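Local atomic coordinates of epidermal growth factor receptor pathway substrate 8-like protein 1 (Mus musculus, PDB entry 2CY5), a protein that probably binds short peptide motifs of partner proteins through its phosphotyrosine-binding (PTB) domain, in signalling linked to the epidermal growth factor receptor. Residues Val80-Val85 with Glu124-Ala129. Numbering follows the deposited sequence.
Sequences VRCDAV and EDIQGA. With CA (calcium ion), chain B.
C82, on an edge strand, points its CB toward helix 118-133, and the CG2 methyl of I126 meets it there. That methyl lies 3.8 Å from C82 SG and equally far from C82 CB, while CD1 of the same isoleucine passes more loosely by the sulfur, at 4.1 Å. A chi1 of 175° swings SG away from the backbone N and lays the thiol along the flank of the isoleucine. A small, weakly polar cysteine suits this buried spot, and the branched I126 offers its CB and both branches to one sulfur; L95 and L97 of the adjoining strand touch C82 too.

Q127 works through water instead of direct contact. Its CB points neither at the strand nor away from it, but the turn at chi2 (55°) brings the amide oxygen nearer. There Q127 OE1 accepts a proton from each of two waters: one, 2.7 Å from Q127 OE1, in turn accepts the N-H of C82, and the other donates to C82 O over a longer 3.3 Å. The backbone N and O of C82 are thus tied to a single glutamine oxygen, an apt use of a long, uncharged side chain at the partly exposed border of the apolar contact.

In the PH-like fold of PTB domains, this C-terminal helix packs against the strongly bent antiparallel sheet, and strand 79-85 is the sheet's edge beyond 94-99. The edge begins with a classic beta bulge, V80 and R81 both facing V98. Along the strand's other side, R81 NH2 forms a salt bridge with D83 OD1 at 3.2 Å.

On the helix, D125 binds a calcium ion through OD1 (2.4 Å); five waters and the carbonyl oxygen of A6 complete the shell, and Y11 hydrogen-bonds D125 OD2.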
ATOM      1  N   VAL A  80      -7.216  11.147  -4.292  1.00 33.81           N
ATOM      2  CA  VAL A  80      -6.945  12.219  -5.179  1.00 39.66           C
ATOM      3  C   VAL A  80      -7.985  12.172  -6.214  1.00 44.90           C
ATOM      4  O   VAL A  80      -8.190  13.161  -6.848  1.00 46.94           O
ATOM      5  CB  VAL A  80      -5.467  12.183  -5.786  1.00 43.50           C
ATOM      6  CG1 VAL A  80      -4.517  11.254  -5.024  1.00 45.80           C
ATOM      7  CG2 VAL A  80      -5.460  11.522  -7.113  1.00 46.07           C
ATOM      8  N   ARG A  81      -8.633  11.033  -6.444  1.00 38.25           N
ATOM      9  CA  ARG A  81      -9.694  10.992  -7.460  1.00 39.84           C
ATOM     10  C   ARG A  81     -10.665   9.823  -7.265  1.00 44.80           C
ATOM     11  O   ARG A  81     -10.228   8.678  -6.911  1.00 32.38           O
ATOM     12  CB  ARG A  81      -9.173  10.804  -8.864  1.00 38.10           C
ATOM     13  CG  ARG A  81     -10.350  11.016  -9.795  1.00 52.82           C
ATOM     14  CD  ARG A  81      -9.937  11.524 -11.220  1.00 59.48           C
ATOM     15  NE  ARG A  81     -11.072  11.645 -12.101  1.00 62.26           N
ATOM     16  CZ  ARG A  81     -10.982  11.543 -13.404  1.00 68.44           C
ATOM     17  NH1 ARG A  81      -9.786  11.365 -13.979  1.00 72.91           N
ATOM     18  NH2 ARG A  81     -12.112  11.465 -14.108  1.00 67.61           N
ATOM     19  N   CYS A  82     -11.966  10.014  -7.623  1.00 36.93           N
ATOM     20  CA  CYS A  82     -12.862   8.864  -7.471  1.00 33.74           C
ATOM     21  C   CYS A  82     -13.781   8.925  -8.682  1.00 39.65           C
ATOM     22  O   CYS A  82     -14.331  10.003  -8.901  1.00 39.72           O
ATOM     23  CB  CYS A  82     -13.675   9.049  -6.156  1.00 38.99           C
ATOM     24  SG  CYS A  82     -14.888   7.702  -6.049  1.00 47.61           S
ATOM     25  N   ASP A  83     -13.922   7.872  -9.497  1.00 36.95           N
ATOM     26  CA  ASP A  83     -14.796   7.907 -10.676  1.00 33.83           C
ATOM     27  C   ASP A  83     -15.458   6.558 -10.814  1.00 39.80           C
ATOM     28  O   ASP A  83     -15.144   5.591 -10.067  1.00 34.98           O
ATOM     29  CB  ASP A  83     -14.050   8.157 -11.888  1.00 40.45           C
ATOM     30  CG  ASP A  83     -14.946   8.864 -13.022  1.00 53.64           C
ATOM     31  OD1 ASP A  83     -14.463   9.240 -14.103  1.00 56.09           O
ATOM     32  OD2 ASP A  83     -16.157   9.024 -12.824  1.00 49.98           O
ATOM     33  N   ALA A  84     -16.466   6.451 -11.678  1.00 36.43           N
ATOM     34  CA  ALA A  84     -17.101   5.180 -11.893  1.00 34.71           C
ATOM     35  C   ALA A  84     -17.009   5.052 -13.410  1.00 45.33           C
ATOM     36  O   ALA A  84     -17.176   6.035 -14.128  1.00 44.65           O
ATOM     37  CB  ALA A  84     -18.527   5.161 -11.483  1.00 36.46           C
ATOM     38  N   VAL A  85     -16.802   3.876 -13.943  1.00 44.50           N
ATOM     39  CA  VAL A  85     -16.685   3.791 -15.391  1.00 57.01           C
ATOM     40  C   VAL A  85     -17.120   2.443 -15.861  1.00 63.17           C
ATOM     41  O   VAL A  85     -17.094   1.504 -15.068  1.00 62.83           O
ATOM     42  CB  VAL A  85     -15.238   4.140 -15.892  1.00 59.15           C
ATOM     43  CG1 VAL A  85     -14.253   3.195 -15.351  1.00 57.04           C
ATOM     44  CG2 VAL A  85     -15.180   4.111 -17.432  1.00 66.33           C
ATOM     45  N   GLU A 124     -20.755   8.752  -5.863  1.00 34.55           N
ATOM     46  CA  GLU A 124     -21.367  10.001  -5.381  1.00 38.11           C
ATOM     47  C   GLU A 124     -21.173  10.139  -3.957  1.00 31.93           C
ATOM     48  O   GLU A 124     -20.977  11.241  -3.569  1.00 34.85           O
ATOM     49  CB  GLU A 124     -22.912  10.048  -5.639  1.00 41.05           C
ATOM     50  CG  GLU A 124     -23.328  10.429  -7.011  1.00 55.33           C
ATOM     51  CD  GLU A 124     -24.924  10.244  -7.053  1.00 67.99           C
ATOM     52  OE1 GLU A 124     -25.453   9.140  -7.482  1.00 68.86           O
ATOM     53  OE2 GLU A 124     -25.609  11.170  -6.553  1.00 66.48           O
ATOM     54  N   ASP A 125     -21.229   9.070  -3.166  1.00 29.95           N
ATOM     55  CA  ASP A 125     -21.052   9.141  -1.746  1.00 34.73           C
ATOM     56  C   ASP A 125     -19.630   9.571  -1.350  1.00 38.44           C
ATOM     57  O   ASP A 125     -19.387  10.535  -0.554  1.00 32.23           O
ATOM     58  CB  ASP A 125     -21.369   7.756  -1.162  1.00 33.05           C
ATOM     59  CG  ASP A 125     -21.409   7.771   0.380  1.00 38.82           C
ATOM     60  OD1 ASP A 125     -21.335   8.867   0.958  1.00 37.18           O
ATOM     61  OD2 ASP A 125     -21.585   6.732   1.017  1.00 38.22           O
ATOM     62  N   ILE A 126     -18.653   8.958  -2.023  1.00 33.57           N
ATOM     63  CA  ILE A 126     -17.257   9.367  -1.694  1.00 32.97           C
ATOM     64  C   ILE A 126     -17.051  10.745  -2.148  1.00 35.20           C
ATOM     65  O   ILE A 126     -16.456  11.542  -1.435  1.00 32.79           O
ATOM     66  CB  ILE A 126     -16.242   8.413  -2.425  1.00 30.32           C
ATOM     67  CG1 ILE A 126     -16.455   7.026  -1.714  1.00 29.91           C
ATOM     68  CG2 ILE A 126     -14.762   9.065  -2.495  1.00 29.93           C
ATOM     69  CD1 ILE A 126     -15.609   5.845  -2.432  1.00 36.31           C
ATOM     70  N   GLN A 127     -17.553  11.100  -3.325  1.00 34.88           N
ATOM     71  CA  GLN A 127     -17.287  12.529  -3.797  1.00 34.02           C
ATOM     72  C   GLN A 127     -17.998  13.565  -2.834  1.00 40.01           C
ATOM     73  O   GLN A 127     -17.441  14.635  -2.563  1.00 41.02           O
ATOM     74  CB  GLN A 127     -17.851  12.737  -5.187  1.00 38.96           C
ATOM     75  CG  GLN A 127     -17.485  14.093  -5.752  1.00 58.02           C
ATOM     76  CD  GLN A 127     -15.960  14.364  -5.766  1.00 66.89           C
ATOM     77  OE1 GLN A 127     -15.189  13.555  -6.363  1.00 71.46           O
ATOM     78  NE2 GLN A 127     -15.513  15.488  -5.104  1.00 61.20           N
ATOM     79  N   GLY A 128     -19.209  13.235  -2.364  1.00 42.00           N
ATOM     80  CA  GLY A 128     -19.868  14.082  -1.353  1.00 43.84           C
ATOM     81  C   GLY A 128     -19.021  14.179  -0.075  1.00 40.12           C
ATOM     82  O   GLY A 128     -18.856  15.316   0.493  1.00 41.06           O
ATOM     83  N   ALA A 129     -18.395  13.068   0.325  1.00 36.43           N
ATOM     84  CA  ALA A 129     -17.603  13.090   1.544  1.00 36.21           C
ATOM     85  C   ALA A 129     -16.315  13.882   1.290  1.00 39.05           C
ATOM     86  O   ALA A 129     -15.940  14.701   2.164  1.00 41.81           O
ATOM     87  CB  ALA A 129     -17.314  11.674   2.139  1.00 37.36           C
TER
HETATM   88 CA    CA B1500     -22.114   9.946   2.925  1.00 38.80          CA
HETATM   89  O   HOH W   1     -12.840  12.790  -7.441  1.00 42.52           O
HETATM   90  O   HOH W   2     -16.811  12.098  -8.354  1.00 57.12           O
HETATM   91  O   HOH W   3     -21.497   7.770   3.702  1.00 40.91           O
HETATM   92  O   HOH W   4     -21.171  11.495   1.542  1.00 35.83           O
HETATM   93  O   HOH W   5     -20.352  10.439   4.526  1.00 41.91           O
HETATM   94  O   HOH W   6     -24.122   9.731   1.729  1.00 44.94           O
HETATM   95  O   HOH W   7     -23.221  12.054   3.382  1.00 42.72           O